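Putative oxidoreductase (Klebsiella pneumoniae subsp. pneumoniae MGH 78578, PDB 3E82) is a putative oxidoreductase of the Gfo/Idh/MocA family that probably binds a nicotinamide dinucleotide through its Rossmann domain. Local coordinates at residues R28-L33 and L305-L310; I10-Y15 and T21-L26; L330-R335 and Q343-S348; Q187-F192 and L324-V329. One frame throughout, in Å; residues are numbered along the deposited sequence.

Interaction 1: R28-L33 and L305-L310; sequences RSVPGL and LIRDAL
Arg307, on helix 300-310, carries nearly all of this contact, laying its long side chain against the turn Val30-Leu33. That turn is the connection of a Rossmann beta-alpha-beta crossover, where the chain leaves helix 17-28 and enters strand 33-39, so the contact fastens a loop of the nucleotide-binding fold to a helix that comes much later in the sequence. The turn is of type II, and Gly32 sits at its third position, where the positive phi (95°) suits a residue without a side chain; it also lets Arg307 CD pass 4.2 Å from Gly32 CA. Followed outward, the Arg307 chain changes character. Arg307 CB lies 3.9 Å from Leu33 CD2, an aliphatic meeting at the stem, and the side chain also touches Ile8, the strand residue whose backbone is hydrogen-bonded to Gly32. With CG anti to the backbone N (chi1 178°) the chain extends toward the turn, then bends at chi3 to bring the guanidinium beside the Pro31 carbonyl. There Arg307 NH1 donates a nearly straight bond (170°) to Pro31 O, 2.8 Å away and practically in the guanidinium plane, while Val30 CG1 approaches Arg307 NH1 obliquely at 3.6 Å. Next in sequence, Asp308 turns its carboxylate back to the arginine and helps to fix the rotation of the guanidinium: as part of a salt bridge, Arg307 NE meets Asp308 OD1 from above the carboxylate plane at 3.3 Å.

Interaction 2: I10-Y15 and T21-L26; sequences IALIGY and TFHAPL
Leu12 spreads its two methyls over one turn of helix 17-28: CD1 lies 4.0 Å from His23 CB, and CD2 lies 4.1 Å from Ala24 N and 4.3 Å from Ala24 CB. Leu12 CG stands anti to the backbone N (chi1 168°), which carries the fork off the strand toward the helix, where it crosses the His23 side chain at about a right angle. Ala24 suits this place because its single methyl lets the helix come close, with the CA atoms of Leu12 and Ala24 7.6 Å apart. Strand 8-13, the loop after it and helix 17-28 open the beta-alpha-beta unit of the Rossmann fold. Gly14 belongs to a GxGxxG-like pattern that in such folds usually faces the dinucleotide, and its positive phi fits a glycine. Beyond it Tyr15 reaches back, and CE1, at the ring edge, lies 4.2 Å from Ala24 CB. The ring thus packs by its rim while its hydroxyl is hydrogen-bonded to Asp49. His23 likewise has two roles: CB joins the apolar layer, and the imidazole is held at both nitrogens, ND1 with Tyr303 OH and NE2 with Asp97 OD1.

Interaction 3: L330-R335 and Q343-S348; sequences LEAAVR and QTLDLS
A water joins the two segments, accepting from Arg335 NH2 at 3.1 Å and from Asp346 N at 3.0 Å. It lies in the plane of the Arg335 guanidinium, at whose edge Gln343 OE1 and Thr344 O also gather. Arg335 NE donates to Gln343 OE1 over 3.2 Å, fairly straight at 162°. The donor stands well above the amide's carbonyl plane rather than on a lone pair, with the guanidinium and amide planes 80° apart. Gln343 reaches this position by bending at chi2 (-73°), which lays its chain along the helix: CG comes 3.4 Å from Ala332 O, and CD packs on Arg335 CB at 3.8 Å. The other end of the amide is held too, NE2 donating to Met341 O. Ala332 CA lies 3.5 Å from the guanidinium plane, on one face and offset toward that group's rim. Beside these polar groups Ala332 makes the close approach possible: Ala332 CB meets Leu345 CD2 at 3.9 Å. The motif is a helix followed by a chain that doubles back: in the C-terminal alpha/beta domain the polypeptide returns along helix 320-339, from Arg335 and Ala332 toward Ala328 and Leu324, and Ser348 N-caps the helix that follows. Arginine suits the edge, where it can donate to Gln343 OE1 and to the water, whereas leucine suits the inner side, where it also meets Val198. The chemistry implies that the returning chain is held by directional bonds outside and apolar contact within, while Asp346 OD2, 6.0 Å from Arg335 NH1, would add at most a mild electrostatic attraction.

Interaction 4: Q187-F192 and L324-V329; sequences QALQLF and LAVMAV
Leu189 points one methyl, CD1, straight at helix 320-339, and three residues of that helix receive it. From Leu189 CD1, Ala325 CB is nearest at 3.9 Å, Val326 CG2 follows at 4.1 Å, and Val329 CG2 stands at 4.4 Å. The three lie on one face of the helix, Ala325 and Val329 a turn apart with Val326 beside them, and the methyl seats among them. In Leu189 CG is anti to the carbonyl carbon and the chain continues extended (chi2 -179°), which sends CD1 well out from its own helix. Val326 turns CG2 to it, and Val326 N is 4.0 Å from Leu189 CD1. The helix segments cross steeply, at 114° with axes 10.6 Å apart, so a single leucine bridges them. Alanine and branched valine suit the receiving side, giving a smooth surface of methyls. Both helices belong to the C-terminal alpha/beta domain. Ala325 also touches Leu355 of helix 349-356, and at the end of helix 176-192 Phe192 meets Phe151 of strand 148-156, in the large mixed sheet, edge-to-face. Leu324 packs on Met104 and Ala107 of helix 104-116, which belongs to the Rossmann part, so the crossing borders both regions.

Interaction 2 lies wholly in the Rossmann region, at the middle of helix 17-28; interaction 1 lies just beyond that helix's C-terminal end, and the two touch where Leu33 CB meets Ile10 CD1 at 4.0 Å. Interaction 2 is buried and apolar within one beta-alpha-beta unit; interaction 1 is a surface contact, led by an arginine and a backbone carbonyl, that ties this unit to helix 300-310 of the C-terminal part. Interactions 3 and 4 share helix 320-339 and also touch, through Leu345 and Leu347. Interaction 4 is core and wholly aliphatic, whereas interaction 3, partly buried, adds a polar edge with a water. Interactions 1 and 3 lie on opposite sides of the chain's centre, their own centres about 33 Å apart.

Interaction 1: R28-L33 and L305-L310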
loop_
_atom_site.group_PDB
_atom_site.type_symbol
_atom_site.label_atom_id
_atom_site.label_comp_id
_atom_site.label_asym_id
_atom_site.label_seq_id
_atom_site.Cartn_x
_atom_site.Cartn_y
_atom_site.Cartn_z
ATOM N N ARG B 28 6.613 37.673 -5.206
ATOM C CA ARG B 28 6.832 38.945 -4.533
ATOM C C ARG B 28 7.717 38.820 -3.296
ATOM O O ARG B 28 8.261 39.811 -2.816
ATOM C CB ARG B 28 5.476 39.579 -4.184
ATOM C CG ARG B 28 4.715 40.076 -5.431
ATOM C CD ARG B 28 3.230 40.319 -5.177
ATOM N NE ARG B 28 2.988 41.322 -4.141
ATOM C CZ ARG B 28 3.367 42.594 -4.217
ATOM N NH1 ARG B 28 4.017 43.049 -5.286
ATOM N NH2 ARG B 28 3.097 43.418 -3.216
ATOM N N SER B 29 7.882 37.596 -2.798
ATOM C CA SER B 29 8.705 37.359 -1.614
ATOM C C SER B 29 10.153 37.018 -1.963
ATOM O O SER B 29 10.988 36.843 -1.075
ATOM C CB SER B 29 8.119 36.214 -0.787
ATOM O OG SER B 29 8.370 34.970 -1.424
ATOM N N VAL B 30 10.450 36.926 -3.253
ATOM C CA VAL B 30 11.792 36.584 -3.705
ATOM C C VAL B 30 12.496 37.767 -4.361
ATOM O O VAL B 30 12.130 38.190 -5.462
ATOM C CB VAL B 30 11.752 35.409 -4.716
ATOM C CG1 VAL B 30 13.148 35.116 -5.235
ATOM C CG2 VAL B 30 11.159 34.177 -4.055
ATOM N N PRO B 31 13.520 38.318 -3.688
ATOM C CA PRO B 31 14.275 39.458 -4.220
ATOM C C PRO B 31 14.895 39.136 -5.580
ATOM O O PRO B 31 15.274 37.992 -5.852
ATOM C CB PRO B 31 15.338 39.696 -3.147
ATOM C CG PRO B 31 14.655 39.262 -1.902
ATOM C CD PRO B 31 13.980 37.979 -2.332
ATOM N N GLY B 32 15.003 40.147 -6.431
ATOM C CA GLY B 32 15.585 39.933 -7.743
ATOM C C GLY B 32 14.506 39.680 -8.773
ATOM O O GLY B 32 14.731 39.856 -9.971
ATOM N N LEU B 33 13.332 39.268 -8.300
ATOM C CA LEU B 33 12.205 39.007 -9.182
ATOM C C LEU B 33 11.220 40.160 -9.060
ATOM O O LEU B 33 10.954 40.645 -7.964
ATOM C CB LEU B 33 11.502 37.705 -8.794
ATOM C CG LEU B 33 12.310 36.411 -8.878
ATOM C CD1 LEU B 33 11.370 35.243 -8.618
ATOM C CD2 LEU B 33 12.961 36.281 -10.264
ATOM N N LEU B 305 15.662 29.531 -6.996
ATOM C CA LEU B 305 16.536 28.744 -7.860
ATOM C C LEU B 305 16.329 29.084 -9.340
ATOM O O LEU B 305 17.287 29.129 -10.114
ATOM C CB LEU B 305 16.319 27.250 -7.598
ATOM C CG LEU B 305 16.736 26.777 -6.193
ATOM C CD1 LEU B 305 16.338 25.321 -5.994
ATOM C CD2 LEU B 305 18.251 26.939 -6.018
ATOM N N ILE B 306 15.083 29.334 -9.737
ATOM C CA ILE B 306 14.808 29.702 -11.124
ATOM C C ILE B 306 15.516 31.041 -11.362
ATOM O O ILE B 306 16.093 31.283 -12.428
ATOM C CB ILE B 306 13.291 29.877 -11.373
ATOM C CG1 ILE B 306 12.610 28.502 -11.536
ATOM C CG2 ILE B 306 13.068 30.797 -12.567
ATOM C CD1 ILE B 306 12.914 27.775 -12.845
ATOM N N ARG B 307 15.453 31.907 -10.355
ATOM C CA ARG B 307 16.101 33.216 -10.408
ATOM C C ARG B 307 17.592 33.000 -10.639
ATOM O O ARG B 307 18.173 33.521 -11.591
ATOM C CB ARG B 307 15.903 33.960 -9.079
ATOM C CG ARG B 307 16.585 35.323 -9.002
ATOM C CD ARG B 307 16.623 35.829 -7.557
ATOM N NE ARG B 307 17.312 34.859 -6.709
ATOM C CZ ARG B 307 17.322 34.877 -5.381
ATOM N NH1 ARG B 307 16.678 35.827 -4.715
ATOM N NH2 ARG B 307 17.972 33.926 -4.719
ATOM N N ASP B 308 18.203 32.214 -9.762
ATOM C CA ASP B 308 19.627 31.944 -9.865
ATOM C C ASP B 308 19.995 31.315 -11.199
ATOM O O ASP B 308 21.042 31.629 -11.777
ATOM C CB ASP B 308 20.078 31.052 -8.710
ATOM C CG ASP B 308 19.916 31.731 -7.363
ATOM O OD1 ASP B 308 19.890 32.978 -7.345
ATOM O OD2 ASP B 308 19.818 31.026 -6.331
ATOM N N ALA B 309 19.129 30.435 -11.696
ATOM C CA ALA B 309 19.379 29.783 -12.971
ATOM C C ALA B 309 19.340 30.820 -14.098
ATOM O O ALA B 309 20.152 30.770 -15.021
ATOM C CB ALA B 309 18.347 28.689 -13.213
ATOM N N LEU B 310 18.399 31.759 -14.022
ATOM C CA LEU B 310 18.288 32.799 -15.047
ATOM C C LEU B 310 19.497 33.725 -15.020
ATOM O O LEU B 310 19.910 34.256 -16.053
ATOM C CB LEU B 310 17.013 33.624 -14.846
ATOM C CG LEU B 310 15.708 32.874 -15.119
ATOM C CD1 LEU B 310 14.516 33.799 -14.897
ATOM C CD2 LEU B 310 15.721 32.346 -16.546
#

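Interaction 2: I10-Y15 and T21-L26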
loop_
_atom_site.group_PDB
_atom_site.type_symbol
_atom_site.label_atom_id
_atom_site.label_comp_id
_atom_site.label_asym_id
_atom_site.label_seq_id
_atom_site.Cartn_x
_atom_site.Cartn_y
_atom_site.Cartn_z
ATOM N N ILE B 10 8.654 39.835 -14.563
ATOM C CA ILE B 10 7.682 38.783 -14.815
ATOM C C ILE B 10 6.261 39.217 -15.172
ATOM O O ILE B 10 5.747 40.215 -14.675
ATOM C CB ILE B 10 7.568 37.877 -13.564
ATOM C CG1 ILE B 10 8.938 37.292 -13.203
ATOM C CG2 ILE B 10 6.542 36.785 -13.796
ATOM C CD1 ILE B 10 8.989 36.691 -11.799
ATOM N N ALA B 11 5.640 38.434 -16.044
ATOM C CA ALA B 11 4.250 38.635 -16.413
ATOM C C ALA B 11 3.582 37.351 -15.929
ATOM O O ALA B 11 3.945 36.256 -16.368
ATOM C CB ALA B 11 4.095 38.763 -17.917
ATOM N N LEU B 12 2.661 37.479 -14.980
ATOM C CA LEU B 12 1.920 36.327 -14.469
ATOM C C LEU B 12 0.661 36.235 -15.331
ATOM O O LEU B 12 -0.132 37.178 -15.380
ATOM C CB LEU B 12 1.538 36.536 -12.998
ATOM C CG LEU B 12 0.524 35.544 -12.420
ATOM C CD1 LEU B 12 1.039 34.119 -12.597
ATOM C CD2 LEU B 12 0.272 35.860 -10.947
ATOM N N ILE B 13 0.501 35.114 -16.028
ATOM C CA ILE B 13 -0.645 34.903 -16.906
ATOM C C ILE B 13 -1.765 34.191 -16.158
ATOM O O ILE B 13 -1.678 32.996 -15.867
ATOM C CB ILE B 13 -0.249 34.067 -18.143
ATOM C CG1 ILE B 13 0.988 34.676 -18.815
ATOM C CG2 ILE B 13 -1.422 33.976 -19.113
ATOM C CD1 ILE B 13 0.857 36.142 -19.212
ATOM N N GLY B 14 -2.812 34.945 -15.836
ATOM C CA GLY B 14 -3.936 34.381 -15.113
ATOM C C GLY B 14 -3.872 34.739 -13.641
ATOM O O GLY B 14 -2.844 34.549 -12.986
ATOM N N TYR B 15 -4.967 35.284 -13.122
ATOM C CA TYR B 15 -5.033 35.642 -11.717
ATOM C C TYR B 15 -6.194 34.890 -11.095
ATOM O O TYR B 15 -7.014 35.445 -10.357
ATOM C CB TYR B 15 -5.225 37.144 -11.536
ATOM C CG TYR B 15 -4.816 37.622 -10.165
ATOM C CD1 TYR B 15 -3.492 37.513 -9.740
ATOM C CD2 TYR B 15 -5.746 38.173 -9.286
ATOM C CE1 TYR B 15 -3.104 37.942 -8.477
ATOM C CE2 TYR B 15 -5.369 38.602 -8.018
ATOM C CZ TYR B 15 -4.050 38.484 -7.624
ATOM O OH TYR B 15 -3.669 38.911 -6.376
ATOM N N THR B 21 -3.240 32.820 -5.213
ATOM C CA THR B 21 -2.866 32.177 -3.957
ATOM C C THR B 21 -1.417 31.723 -3.853
ATOM O O THR B 21 -0.828 31.780 -2.779
ATOM C CB THR B 21 -3.766 30.952 -3.679
ATOM O OG1 THR B 21 -5.131 31.293 -3.945
ATOM C CG2 THR B 21 -3.642 30.516 -2.225
ATOM N N PHE B 22 -0.852 31.276 -4.966
ATOM C CA PHE B 22 0.521 30.775 -4.999
ATOM C C PHE B 22 1.565 31.702 -5.618
ATOM O O PHE B 22 2.367 32.320 -4.913
ATOM C CB PHE B 22 0.559 29.436 -5.752
ATOM C CG PHE B 22 0.060 28.270 -4.949
ATOM C CD1 PHE B 22 0.963 27.362 -4.386
ATOM C CD2 PHE B 22 -1.302 28.084 -4.743
ATOM C CE1 PHE B 22 0.506 26.278 -3.624
ATOM C CE2 PHE B 22 -1.773 27.005 -3.983
ATOM C CZ PHE B 22 -0.867 26.101 -3.424
ATOM N N HIS B 23 1.539 31.792 -6.942
ATOM C CA HIS B 23 2.506 32.573 -7.694
ATOM C C HIS B 23 2.764 34.018 -7.289
ATOM O O HIS B 23 3.912 34.382 -7.029
ATOM C CB HIS B 23 2.161 32.490 -9.172
ATOM C CG HIS B 23 2.208 31.095 -9.707
ATOM N ND1 HIS B 23 3.373 30.360 -9.768
ATOM C CD2 HIS B 23 1.230 30.290 -10.185
ATOM C CE1 HIS B 23 3.111 29.165 -10.260
ATOM N NE2 HIS B 23 1.819 29.096 -10.522
ATOM N N ALA B 24 1.724 34.843 -7.226
ATOM C CA ALA B 24 1.937 36.238 -6.852
ATOM C C ALA B 24 2.650 36.385 -5.504
ATOM O O ALA B 24 3.656 37.094 -5.408
ATOM C CB ALA B 24 0.619 36.995 -6.839
ATOM N N PRO B 25 2.143 35.720 -4.445
ATOM C CA PRO B 25 2.770 35.813 -3.114
ATOM C C PRO B 25 4.204 35.293 -3.060
ATOM O O PRO B 25 5.080 35.906 -2.444
ATOM C CB PRO B 25 1.830 34.987 -2.234
ATOM C CG PRO B 25 0.492 35.198 -2.904
ATOM C CD PRO B 25 0.854 35.015 -4.357
ATOM N N LEU B 26 4.440 34.152 -3.697
ATOM C CA LEU B 26 5.770 33.567 -3.716
ATOM C C LEU B 26 6.752 34.478 -4.465
ATOM O O LEU B 26 7.808 34.836 -3.939
ATOM C CB LEU B 26 5.717 32.186 -4.375
ATOM C CG LEU B 26 4.980 31.098 -3.579
ATOM C CD1 LEU B 26 4.747 29.866 -4.459
ATOM C CD2 LEU B 26 5.800 30.737 -2.335
#

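Interaction 3: L330-R335 and Q343-S348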
loop_
_atom_site.group_PDB
_atom_site.type_symbol
_atom_site.label_atom_id
_atom_site.label_comp_id
_atom_site.label_asym_id
_atom_site.label_seq_id
_atom_site.Cartn_x
_atom_site.Cartn_y
_atom_site.Cartn_z
ATOM N N LEU B 330 2.843 9.015 -14.847
ATOM C CA LEU B 330 1.431 9.301 -14.685
ATOM C C LEU B 330 0.613 8.496 -15.700
ATOM O O LEU B 330 -0.336 7.805 -15.335
ATOM C CB LEU B 330 1.189 10.802 -14.880
ATOM C CG LEU B 330 -0.066 11.375 -14.229
ATOM C CD1 LEU B 330 0.121 11.388 -12.715
ATOM C CD2 LEU B 330 -0.320 12.800 -14.758
ATOM N N GLU B 331 0.994 8.578 -16.971
ATOM C CA GLU B 331 0.286 7.863 -18.025
ATOM C C GLU B 331 0.478 6.355 -17.946
ATOM O O GLU B 331 -0.455 5.597 -18.187
ATOM C CB GLU B 331 0.732 8.385 -19.393
ATOM C CG GLU B 331 0.519 9.895 -19.526
ATOM C CD GLU B 331 0.749 10.409 -20.931
ATOM O OE1 GLU B 331 1.266 9.640 -21.768
ATOM O OE2 GLU B 331 0.414 11.589 -21.184
ATOM N N ALA B 332 1.688 5.920 -17.612
ATOM C CA ALA B 332 1.959 4.494 -17.493
ATOM C C ALA B 332 1.031 3.875 -16.438
ATOM O O ALA B 332 0.520 2.771 -16.628
ATOM C CB ALA B 332 3.416 4.264 -17.114
ATOM N N ALA B 333 0.807 4.588 -15.337
ATOM C CA ALA B 333 -0.066 4.082 -14.272
ATOM C C ALA B 333 -1.487 3.907 -14.790
ATOM O O ALA B 333 -2.170 2.942 -14.442
ATOM C CB ALA B 333 -0.068 5.038 -13.073
ATOM N N VAL B 334 -1.931 4.850 -15.616
ATOM C CA VAL B 334 -3.276 4.786 -16.169
ATOM C C VAL B 334 -3.392 3.626 -17.157
ATOM O O VAL B 334 -4.409 2.938 -17.188
ATOM C CB VAL B 334 -3.666 6.123 -16.863
ATOM C CG1 VAL B 334 -5.016 5.974 -17.569
ATOM C CG2 VAL B 334 -3.749 7.239 -15.820
ATOM N N ARG B 335 -2.356 3.400 -17.956
ATOM C CA ARG B 335 -2.394 2.292 -18.906
ATOM C C ARG B 335 -2.447 0.971 -18.146
ATOM O O ARG B 335 -3.168 0.051 -18.522
ATOM C CB ARG B 335 -1.154 2.281 -19.794
ATOM C CG ARG B 335 -1.097 3.362 -20.841
ATOM C CD ARG B 335 -0.104 2.954 -21.912
ATOM N NE ARG B 335 1.255 2.819 -21.392
ATOM C CZ ARG B 335 2.063 3.846 -21.151
ATOM N NH1 ARG B 335 1.646 5.081 -21.382
ATOM N NH2 ARG B 335 3.291 3.643 -20.694
ATOM N N GLN B 343 3.445 -1.730 -16.686
ATOM C CA GLN B 343 3.904 -0.884 -17.785
ATOM C C GLN B 343 5.312 -0.321 -17.622
ATOM O O GLN B 343 5.810 -0.171 -16.508
ATOM C CB GLN B 343 2.928 0.290 -17.958
ATOM C CG GLN B 343 1.460 -0.081 -18.155
ATOM C CD GLN B 343 1.177 -0.661 -19.535
ATOM O OE1 GLN B 343 1.739 -0.211 -20.534
ATOM N NE2 GLN B 343 0.295 -1.652 -19.597
ATOM N N THR B 344 5.953 -0.003 -18.744
ATOM C CA THR B 344 7.286 0.600 -18.723
ATOM C C THR B 344 7.071 2.054 -19.152
ATOM O O THR B 344 5.982 2.396 -19.598
ATOM C CB THR B 344 8.264 -0.138 -19.677
ATOM O OG1 THR B 344 7.655 -0.328 -20.961
ATOM C CG2 THR B 344 8.637 -1.499 -19.100
ATOM N N LEU B 345 8.071 2.917 -19.005
ATOM C CA LEU B 345 7.891 4.328 -19.373
ATOM C C LEU B 345 8.214 4.634 -20.834
ATOM O O LEU B 345 9.172 4.099 -21.396
ATOM C CB LEU B 345 8.746 5.229 -18.475
ATOM C CG LEU B 345 8.678 4.999 -16.961
ATOM C CD1 LEU B 345 9.477 6.084 -16.259
ATOM C CD2 LEU B 345 7.230 5.019 -16.487
ATOM N N ASP B 346 7.416 5.505 -21.446
ATOM C CA ASP B 346 7.630 5.866 -22.841
ATOM C C ASP B 346 8.531 7.092 -22.973
ATOM O O ASP B 346 8.068 8.188 -23.296
ATOM C CB ASP B 346 6.289 6.117 -23.537
ATOM C CG ASP B 346 6.440 6.332 -25.036
ATOM O OD1 ASP B 346 7.516 5.995 -25.587
ATOM O OD2 ASP B 346 5.476 6.828 -25.662
ATOM N N LEU B 347 9.819 6.886 -22.709
ATOM C CA LEU B 347 10.838 7.934 -22.788
ATOM C C LEU B 347 11.955 7.413 -23.693
ATOM O O LEU B 347 12.286 6.229 -23.658
ATOM C CB LEU B 347 11.419 8.231 -21.401
ATOM C CG LEU B 347 10.495 8.712 -20.276
ATOM C CD1 LEU B 347 11.226 8.666 -18.924
ATOM C CD2 LEU B 347 10.026 10.123 -20.584
ATOM N N SER B 348 12.532 8.294 -24.502
ATOM C CA SER B 348 13.602 7.907 -25.409
ATOM C C SER B 348 14.922 7.675 -24.673
ATOM O O SER B 348 15.062 8.007 -23.497
ATOM C CB SER B 348 13.796 8.990 -26.463
ATOM O OG SER B 348 14.264 10.184 -25.869
HETATM O O HOH W 1 4.849 6.323 -20.171
#

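Interaction 4: Q187-F192 and L324-V329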
loop_
_atom_site.group_PDB
_atom_site.type_symbol
_atom_site.label_atom_id
_atom_site.label_comp_id
_atom_site.label_asym_id
_atom_site.label_seq_id
_atom_site.Cartn_x
_atom_site.Cartn_y
_atom_site.Cartn_z
ATOM N N GLN B 187 8.566 13.608 -6.348
ATOM C CA GLN B 187 9.405 13.385 -5.169
ATOM C C GLN B 187 10.106 12.030 -5.259
ATOM O O GLN B 187 11.294 11.914 -4.952
ATOM C CB GLN B 187 8.562 13.462 -3.881
ATOM C CG GLN B 187 8.151 14.879 -3.497
ATOM C CD GLN B 187 7.056 14.940 -2.425
ATOM O OE1 GLN B 187 6.398 13.939 -2.124
ATOM N NE2 GLN B 187 6.845 16.131 -1.862
ATOM N N ALA B 188 9.374 11.007 -5.689
ATOM C CA ALA B 188 9.946 9.672 -5.821
ATOM C C ALA B 188 11.077 9.636 -6.852
ATOM O O ALA B 188 12.137 9.057 -6.601
ATOM C CB ALA B 188 8.854 8.667 -6.201
ATOM N N LEU B 189 10.858 10.250 -8.011
ATOM C CA LEU B 189 11.872 10.258 -9.059
ATOM C C LEU B 189 13.119 11.008 -8.597
ATOM O O LEU B 189 14.242 10.591 -8.864
ATOM C CB LEU B 189 11.308 10.900 -10.337
ATOM C CG LEU B 189 10.079 10.207 -10.933
ATOM C CD1 LEU B 189 9.626 10.920 -12.206
ATOM C CD2 LEU B 189 10.417 8.754 -11.219
ATOM N N GLN B 190 12.914 12.119 -7.897
ATOM C CA GLN B 190 14.030 12.911 -7.386
ATOM C C GLN B 190 14.881 12.060 -6.438
ATOM O O GLN B 190 16.112 12.124 -6.456
ATOM C CB GLN B 190 13.508 14.149 -6.649
ATOM C CG GLN B 190 13.065 15.297 -7.554
ATOM C CD GLN B 190 14.239 16.002 -8.234
ATOM O OE1 GLN B 190 14.566 15.731 -9.392
ATOM N NE2 GLN B 190 14.886 16.899 -7.502
ATOM N N LEU B 191 14.215 11.261 -5.610
ATOM C CA LEU B 191 14.913 10.403 -4.656
ATOM C C LEU B 191 15.559 9.173 -5.277
ATOM O O LEU B 191 16.697 8.837 -4.956
ATOM C CB LEU B 191 13.944 9.911 -3.562
ATOM C CG LEU B 191 13.485 10.914 -2.499
ATOM C CD1 LEU B 191 12.488 10.258 -1.558
ATOM C CD2 LEU B 191 14.697 11.417 -1.731
ATOM N N PHE B 192 14.845 8.513 -6.180
ATOM C CA PHE B 192 15.337 7.262 -6.741
ATOM C C PHE B 192 15.599 7.153 -8.235
ATOM O O PHE B 192 16.044 6.098 -8.697
ATOM C CB PHE B 192 14.350 6.156 -6.354
ATOM C CG PHE B 192 13.939 6.191 -4.909
ATOM C CD1 PHE B 192 14.862 5.900 -3.903
ATOM C CD2 PHE B 192 12.627 6.513 -4.549
ATOM C CE1 PHE B 192 14.487 5.928 -2.558
ATOM C CE2 PHE B 192 12.242 6.545 -3.205
ATOM C CZ PHE B 192 13.170 6.253 -2.209
ATOM N N LEU B 324 8.533 15.817 -17.944
ATOM C CA LEU B 324 8.153 14.820 -18.946
ATOM C C LEU B 324 8.172 13.419 -18.303
ATOM O O LEU B 324 7.326 12.570 -18.603
ATOM C CB LEU B 324 9.138 14.863 -20.125
ATOM C CG LEU B 324 8.867 13.929 -21.316
ATOM C CD1 LEU B 324 7.678 14.444 -22.113
ATOM C CD2 LEU B 324 10.104 13.856 -22.219
ATOM N N ALA B 325 9.146 13.187 -17.425
ATOM C CA ALA B 325 9.281 11.909 -16.733
ATOM C C ALA B 325 8.054 11.659 -15.848
ATOM O O ALA B 325 7.533 10.559 -15.809
ATOM C CB ALA B 325 10.552 11.910 -15.884
ATOM N N VAL B 326 7.604 12.692 -15.139
ATOM C CA VAL B 326 6.423 12.576 -14.279
ATOM C C VAL B 326 5.224 12.204 -15.148
ATOM O O VAL B 326 4.436 11.324 -14.802
ATOM C CB VAL B 326 6.126 13.907 -13.558
ATOM C CG1 VAL B 326 4.730 13.866 -12.916
ATOM C CG2 VAL B 326 7.194 14.172 -12.510
HETATM N N MSE B 327 5.097 12.877 -16.291
HETATM C CA MSE B 327 3.988 12.607 -17.198
HETATM C C MSE B 327 4.038 11.157 -17.667
HETATM O O MSE B 327 3.009 10.498 -17.772
HETATM C CB MSE B 327 4.036 13.553 -18.409
HETATM C CG MSE B 327 3.678 14.999 -18.089
HETATM SE SE MSE B 327 3.631 16.100 -19.709
HETATM C CE MSE B 327 2.333 15.057 -20.710
ATOM N N ALA B 328 5.241 10.660 -17.930
ATOM C CA ALA B 328 5.405 9.287 -18.392
ATOM C C ALA B 328 4.891 8.294 -17.352
ATOM O O ALA B 328 4.170 7.348 -17.681
ATOM C CB ALA B 328 6.863 9.016 -18.699
ATOM N N VAL B 329 5.258 8.521 -16.095
ATOM C CA VAL B 329 4.823 7.646 -15.004
ATOM C C VAL B 329 3.313 7.778 -14.818
ATOM O O VAL B 329 2.596 6.790 -14.654
ATOM C CB VAL B 329 5.526 8.030 -13.677
ATOM C CG1 VAL B 329 4.959 7.208 -12.522
ATOM C CG2 VAL B 329 7.037 7.816 -13.815
#